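Local coordinates for protein exonuclease (Laribacter hongkongensis, PDB 3SYY) that probably digests double-stranded DNA from the 5' towards the 3' end as a magnesium-binding alkaline exonuclease, at residues E66-P69 and H70-R74; E194-Y197 and L198-A202; A18-V21 and A22-M25. All coordinates share one frame; numbering follows the deposited sequence.

In the fold
Along the chain the order is contact 3, contact 1, contact 2. Contact 3 starts the short helix 21-25, its centre about 8 Å from the chain's centre; contact 1 is a turn of helix 59-79 beside the magnesium site, and contact 2 lies far along the C-terminal helix 174-205. Contacts 1 and 2 sit on opposite sides of the chain's centre, their own centres about 44 Å apart, with contact 3 about 24 and 25 Å from them, centre to centre. Contacts 1 and 3 belong to the YqaJ-like viral recombinase domain. Contacts 2 and 3 both touch helix 34-49, and contact 3 also packs on helix 174-205. Contact 1 thus lies at the metal site, contact 2 at the interface with the second subunit.

Contact 1 (E66-P69 and H70-R74)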
loop_
_atom_site.group_PDB
_atom_site.type_symbol
_atom_site.label_atom_id
_atom_site.label_comp_id
_atom_site.label_asym_id
_atom_site.label_seq_id
_atom_site.Cartn_x
_atom_site.Cartn_y
_atom_site.Cartn_z
ATOM N N GLU A 66 -9.191 8.686 18.745
ATOM C CA GLU A 66 -10.284 8.487 19.673
ATOM C C GLU A 66 -9.824 8.214 21.100
ATOM O O GLU A 66 -10.552 8.489 22.039
ATOM C CB GLU A 66 -11.193 7.354 19.221
ATOM C CG GLU A 66 -12.259 7.855 18.244
ATOM C CD GLU A 66 -13.180 6.767 17.797
ATOM O OE1 GLU A 66 -12.662 5.721 17.347
ATOM O OE2 GLU A 66 -14.420 6.963 17.867
ATOM N N LEU A 67 -8.649 7.637 21.243
ATOM C CA LEU A 67 -8.066 7.372 22.582
ATOM C C LEU A 67 -7.396 8.599 23.221
ATOM O O LEU A 67 -7.067 8.593 24.430
ATOM C CB LEU A 67 -7.044 6.261 22.508
ATOM C CG LEU A 67 -6.654 5.494 23.798
ATOM C CD1 LEU A 67 -7.846 4.686 24.352
ATOM C CD2 LEU A 67 -5.464 4.605 23.464
ATOM N N GLU A 68 -7.117 9.627 22.443
ATOM C CA GLU A 68 -6.274 10.688 23.017
ATOM C C GLU A 68 -6.928 11.390 24.274
ATOM O O GLU A 68 -6.221 11.734 25.219
ATOM C CB GLU A 68 -5.806 11.649 21.908
ATOM C CG GLU A 68 -5.318 13.047 22.294
ATOM C CD GLU A 68 -5.296 13.955 21.035
ATOM O OE1 GLU A 68 -4.779 13.476 19.961
ATOM O OE2 GLU A 68 -5.849 15.096 21.130
ATOM N N PRO A 69 -8.252 11.556 24.299
ATOM C CA PRO A 69 -8.763 12.102 25.562
ATOM C C PRO A 69 -8.658 11.173 26.779
ATOM O O PRO A 69 -8.726 11.675 27.892
ATOM C CB PRO A 69 -10.218 12.356 25.279
ATOM C CG PRO A 69 -10.538 11.561 24.030
ATOM C CD PRO A 69 -9.294 11.469 23.258
ATOM N N HIS A 70 -8.506 9.865 26.556
ATOM C CA HIS A 70 -8.301 8.914 27.655
ATOM C C HIS A 70 -6.913 9.206 28.127
ATOM O O HIS A 70 -6.673 9.287 29.344
ATOM C CB HIS A 70 -8.358 7.445 27.204
ATOM C CG HIS A 70 -9.713 6.940 26.778
ATOM N ND1 HIS A 70 -10.521 7.571 25.845
ATOM C CD2 HIS A 70 -10.339 5.775 27.079
ATOM C CE1 HIS A 70 -11.605 6.843 25.638
ATOM N NE2 HIS A 70 -11.507 5.739 26.359
ATOM N N ALA A 71 -5.964 9.292 27.188
ATOM C CA ALA A 71 -4.579 9.576 27.522
ATOM C C ALA A 71 -4.442 10.909 28.270
ATOM O O ALA A 71 -3.671 10.999 29.248
ATOM C CB ALA A 71 -3.674 9.606 26.237
ATOM N N ARG A 72 -5.143 11.924 27.786
ATOM C CA ARG A 72 -5.138 13.254 28.423
ATOM C C ARG A 72 -5.607 13.084 29.892
ATOM O O ARG A 72 -4.966 13.620 30.802
ATOM C CB ARG A 72 -6.043 14.279 27.701
ATOM C CG ARG A 72 -5.847 15.753 28.225
ATOM C CD ARG A 72 -6.642 16.830 27.367
ATOM N NE ARG A 72 -6.006 16.985 26.036
ATOM C CZ ARG A 72 -6.421 16.412 24.897
ATOM N NH1 ARG A 72 -7.519 15.647 24.860
ATOM N NH2 ARG A 72 -5.738 16.598 23.775
ATOM N N ALA A 73 -6.696 12.344 30.107
ATOM C CA ALA A 73 -7.212 12.158 31.464
ATOM C C ALA A 73 -6.195 11.411 32.302
ATOM O O ALA A 73 -5.907 11.843 33.409
ATOM C CB ALA A 73 -8.553 11.462 31.471
ATOM N N ARG A 74 -5.631 10.323 31.783
ATOM C CA ARG A 74 -4.613 9.570 32.501
ATOM C C ARG A 74 -3.427 10.436 32.928
ATOM O O ARG A 74 -2.866 10.260 34.040
ATOM C CB ARG A 74 -4.125 8.360 31.688
ATOM C CG ARG A 74 -3.070 7.497 32.404
ATOM C CD ARG A 74 -3.682 6.690 33.634
ATOM N NE ARG A 74 -2.729 5.643 34.013
ATOM C CZ ARG A 74 -2.731 4.378 33.566
ATOM N NH1 ARG A 74 -3.696 3.916 32.776
ATOM N NH2 ARG A 74 -1.772 3.547 33.946
#
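L67 and E68 pass their carbonyls to the next turn of helix 59-79: A71 N, 3.1 Å from L67 O, lies nearly along that carbonyl, while H70 N, 2.9 Å from L67 O, comes from above its plane. P69, having no N-H, leaves the turn before it unbonded, and the helix kinks there. The turn belongs to a nuclease of the PDDEXK, lambda-exonuclease-like family and runs beside the magnesium site, the E68 side chain lying, by nearest atoms, about 4 Å from a bound magnesium ion. E68 and R72, one turn apart, form a salt bridge: E68 OE2 is 3.0 Å from R72 NH2, met on its anti side and somewhat out of the carboxylate plane, yet at the edge of the guanidinium. The two flat groups stand 76° apart. With CG anti to the backbone N (chi1 160°) and the chain extended, the E68 carboxylate is carried to R72. R72 NH2 also bonds D102 O, so the arginine ties the helix to a residue that binds magnesium. L67 and H70 lean on Y155 and cross at about a right angle in a CH-pi contact: L67 CD1 lies over one face of the H70 imidazole, displaced toward the rim, 4.0 Å from its centroid.

Contact 2 (E194-Y197 and L198-A202)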
loop_
_atom_site.group_PDB
_atom_site.type_symbol
_atom_site.label_atom_id
_atom_site.label_comp_id
_atom_site.label_asym_id
_atom_site.label_seq_id
_atom_site.Cartn_x
_atom_site.Cartn_y
_atom_site.Cartn_z
ATOM N N GLU A 194 7.707 29.956 -5.190
ATOM C CA GLU A 194 7.197 29.051 -6.185
ATOM C C GLU A 194 5.780 29.415 -6.613
ATOM O O GLU A 194 5.463 29.371 -7.808
ATOM C CB GLU A 194 7.373 27.604 -5.775
ATOM C CG GLU A 194 6.799 26.682 -6.763
ATOM C CD GLU A 194 7.810 25.652 -7.271
ATOM O OE1 GLU A 194 8.906 25.491 -6.699
ATOM O OE2 GLU A 194 7.471 25.001 -8.258
ATOM N N ILE A 195 4.952 29.771 -5.642
ATOM C CA ILE A 195 3.604 30.204 -5.878
ATOM C C ILE A 195 3.586 31.511 -6.716
ATOM O O ILE A 195 2.824 31.624 -7.657
ATOM C CB ILE A 195 2.903 30.408 -4.577
ATOM C CG1 ILE A 195 2.608 29.003 -3.961
ATOM C CG2 ILE A 195 1.564 31.126 -4.799
ATOM C CD1 ILE A 195 2.234 29.071 -2.536
ATOM N N GLU A 196 4.459 32.445 -6.349
ATOM C CA GLU A 196 4.584 33.710 -7.103
ATOM C C GLU A 196 4.994 33.450 -8.545
ATOM O O GLU A 196 4.403 34.000 -9.464
ATOM C CB GLU A 196 5.652 34.554 -6.446
ATOM C CG GLU A 196 5.937 35.805 -7.191
ATOM C CD GLU A 196 5.216 36.924 -6.546
ATOM O OE1 GLU A 196 3.953 36.842 -6.503
ATOM O OE2 GLU A 196 5.920 37.846 -6.047
ATOM N N TYR A 197 6.009 32.596 -8.710
ATOM C CA TYR A 197 6.516 32.187 -10.004
ATOM C C TYR A 197 5.496 31.538 -10.890
ATOM O O TYR A 197 5.353 31.932 -12.073
ATOM C CB TYR A 197 7.688 31.272 -9.797
ATOM C CG TYR A 197 8.649 31.071 -10.930
ATOM C CD1 TYR A 197 9.407 32.153 -11.462
ATOM C CD2 TYR A 197 8.898 29.783 -11.416
ATOM C CE1 TYR A 197 10.358 31.927 -12.446
ATOM C CE2 TYR A 197 9.809 29.558 -12.438
ATOM C CZ TYR A 197 10.538 30.638 -12.945
ATOM O OH TYR A 197 11.496 30.385 -13.879
ATOM N N LEU A 198 4.783 30.538 -10.357
ATOM C CA LEU A 198 3.720 29.889 -11.114
ATOM C C LEU A 198 2.647 30.887 -11.537
ATOM O O LEU A 198 2.142 30.859 -12.690
ATOM C CB LEU A 198 3.044 28.808 -10.287
ATOM C CG LEU A 198 3.603 27.380 -10.246
ATOM C CD1 LEU A 198 4.784 27.044 -11.164
ATOM C CD2 LEU A 198 3.767 26.836 -8.777
ATOM N N LYS A 199 2.268 31.738 -10.602
ATOM C CA LYS A 199 1.201 32.705 -10.860
ATOM C C LYS A 199 1.580 33.736 -11.969
ATOM O O LYS A 199 0.741 34.052 -12.848
ATOM C CB LYS A 199 0.782 33.410 -9.555
ATOM C CG LYS A 199 -0.283 32.647 -8.722
ATOM C CD LYS A 199 -0.585 33.456 -7.472
ATOM C CE LYS A 199 -1.580 32.763 -6.614
ATOM N NZ LYS A 199 -1.508 33.368 -5.232
ATOM N N ARG A 200 2.801 34.262 -11.881
ATOM C CA ARG A 200 3.329 35.244 -12.858
ATOM C C ARG A 200 3.388 34.638 -14.248
ATOM O O ARG A 200 2.911 35.250 -15.218
ATOM C CB ARG A 200 4.692 35.745 -12.410
ATOM C CG ARG A 200 4.570 36.809 -11.319
ATOM C CD ARG A 200 5.895 37.391 -10.988
ATOM N NE ARG A 200 5.800 38.450 -9.983
ATOM C CZ ARG A 200 5.513 39.728 -10.242
ATOM N NH1 ARG A 200 5.255 40.147 -11.479
ATOM N NH2 ARG A 200 5.485 40.593 -9.244
ATOM N N LYS A 201 3.869 33.392 -14.331
ATOM C CA LYS A 201 3.865 32.657 -15.597
ATOM C C LYS A 201 2.504 32.457 -16.164
ATOM O O LYS A 201 2.329 32.711 -17.356
ATOM C CB LYS A 201 4.542 31.294 -15.474
ATOM C CG LYS A 201 6.012 31.397 -15.450
ATOM C CD LYS A 201 6.634 30.013 -15.279
ATOM C CE LYS A 201 8.060 30.059 -15.781
ATOM N NZ LYS A 201 8.796 28.765 -15.553
ATOM N N ALA A 202 1.543 31.990 -15.349
ATOM C CA ALA A 202 0.193 31.770 -15.838
ATOM C C ALA A 202 -0.463 33.089 -16.275
ATOM O O ALA A 202 -1.169 33.128 -17.300
ATOM C CB ALA A 202 -0.669 31.046 -14.807
#
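E194 O receives L198 N at 2.9 Å, in an almost straight bond with an N-H...O angle of 170°. This is one rung of the regular i to i+4 ladder of the long C-terminal helix 174-205, and each rung brings a pair of side chains together. L198 CD2 meets E194 CG at 3.6 Å. The E194 chain bends beyond CG, and its OE2 makes a salt bridge with K126 NZ of the second subunit. I195 and K199 run side by side, I195 CG2 against the end of the lysine. E196 and R200 do likewise, with E196 OE2 near the edge of the guanidinium at 4.0 Å from R200 NE, a long and probably weak salt bridge. Y197 and K201 cross at a slant; K201 NZ comes 3.4 Å from Y197 CE2, placed obliquely to the ring, while the extended lysine chain passes over one face of the ring, toward its rim. The helix packs on helix 34-49, with E194 and L198 on I44, I195 on R47 and K199 on L48, and the second subunit meets some of the same residues, its W119 touching E194 and its M163 touching L198 and K199.

Contact 3 (A18-V21 and A22-M25); sequences ASRV and ADVM
R20 and D23 make a salt bridge, and the arginine curls to reach it. Three torsions in a row have the same sense (chi1 -58°, with chi2 and chi3 much alike), folding the chain back so that NE comes 3.0 Å from D23 OD2, which lies in the guanidinium plane, at its edge, and takes the N-H on its anti lone pair. The guanidinium and carboxylate planes are 85° apart, and R20 NH2 adds a weak bond to the same oxygen, D23 OD2, at 3.4 Å. E42 OE1 on helix 34-49 takes a further salt bridge from R20 NH2, so one arginine joins two acids. The backbone here enters helix 21-25 of the PDDEXK nuclease fold, after strand 16-17: R20 O takes V24 N at 3.2 Å and V21 O takes M25 N at 3.0 Å, while a water bridges A18 O to A22 N. V21 and M25 lie side by side and point the same way. V21 CG1, set anti to the backbone N (chi1 166°), touches M25 SD at 3.8 Å, and both side chains pack on I180 of helix 174-205. V24 rests on F187 of that helix and on Y39 of helix 34-49.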
loop_
_atom_site.group_PDB
_atom_site.type_symbol
_atom_site.label_atom_id
_atom_site.label_comp_id
_atom_site.label_asym_id
_atom_site.label_seq_id
_atom_site.Cartn_x
_atom_site.Cartn_y
_atom_site.Cartn_z
ATOM N N ALA A 18 3.870 22.087 13.097
ATOM C CA ALA A 18 4.873 21.426 13.930
ATOM C C ALA A 18 4.981 19.907 13.603
ATOM O O ALA A 18 6.059 19.350 13.598
ATOM C CB ALA A 18 4.492 21.603 15.438
ATOM N N SER A 19 3.854 19.275 13.328
ATOM C CA SER A 19 3.844 17.821 13.066
ATOM C C SER A 19 4.588 17.446 11.778
ATOM O O SER A 19 4.881 16.275 11.546
ATOM C CB SER A 19 2.412 17.310 13.015
ATOM O OG SER A 19 1.688 18.041 12.047
ATOM N N ARG A 20 4.930 18.448 10.958
ATOM C CA ARG A 20 5.588 18.165 9.685
ATOM C C ARG A 20 6.965 18.753 9.620
ATOM O O ARG A 20 7.659 18.674 8.585
ATOM C CB ARG A 20 4.742 18.705 8.509
ATOM C CG ARG A 20 3.306 18.130 8.447
ATOM C CD ARG A 20 3.308 16.596 8.209
ATOM N NE ARG A 20 3.866 16.185 6.908
ATOM C CZ ARG A 20 3.240 16.268 5.726
ATOM N NH1 ARG A 20 1.993 16.718 5.610
ATOM N NH2 ARG A 20 3.875 15.856 4.625
ATOM N N VAL A 21 7.413 19.361 10.723
ATOM C CA VAL A 21 8.731 19.986 10.690
ATOM C C VAL A 21 9.822 18.991 10.355
ATOM O O VAL A 21 10.794 19.325 9.651
ATOM C CB VAL A 21 9.033 20.782 11.989
ATOM C CG1 VAL A 21 10.494 21.108 12.072
ATOM C CG2 VAL A 21 8.254 22.052 11.973
ATOM N N ALA A 22 9.694 17.749 10.834
ATOM C CA ALA A 22 10.712 16.765 10.494
ATOM C C ALA A 22 10.833 16.549 8.952
ATOM O O ALA A 22 11.927 16.330 8.434
ATOM C CB ALA A 22 10.433 15.420 11.194
ATOM N N ASP A 23 9.716 16.608 8.242
ATOM C CA ASP A 23 9.755 16.505 6.769
ATOM C C ASP A 23 10.482 17.700 6.134
ATOM O O ASP A 23 11.209 17.533 5.136
ATOM C CB ASP A 23 8.355 16.376 6.240
ATOM C CG ASP A 23 7.763 15.008 6.550
ATOM O OD1 ASP A 23 8.557 14.087 6.800
ATOM O OD2 ASP A 23 6.537 14.876 6.562
ATOM N N VAL A 24 10.263 18.881 6.699
ATOM C CA VAL A 24 10.994 20.066 6.271
ATOM C C VAL A 24 12.506 19.865 6.388
ATOM O O VAL A 24 13.221 20.102 5.426
ATOM C CB VAL A 24 10.532 21.305 7.008
ATOM C CG1 VAL A 24 11.384 22.545 6.654
ATOM C CG2 VAL A 24 9.065 21.601 6.678
ATOM N N MET A 25 12.983 19.358 7.530
ATOM C CA MET A 25 14.404 19.404 7.869
ATOM C C MET A 25 15.244 18.184 7.509
ATOM O O MET A 25 16.462 18.221 7.634
ATOM C CB MET A 25 14.561 19.648 9.371
ATOM C CG MET A 25 14.016 20.969 9.795
ATOM S SD MET A 25 14.234 21.103 11.545
ATOM C CE MET A 25 16.027 21.230 11.681
HETATM O O HOH W 1 7.989 17.147 13.096
#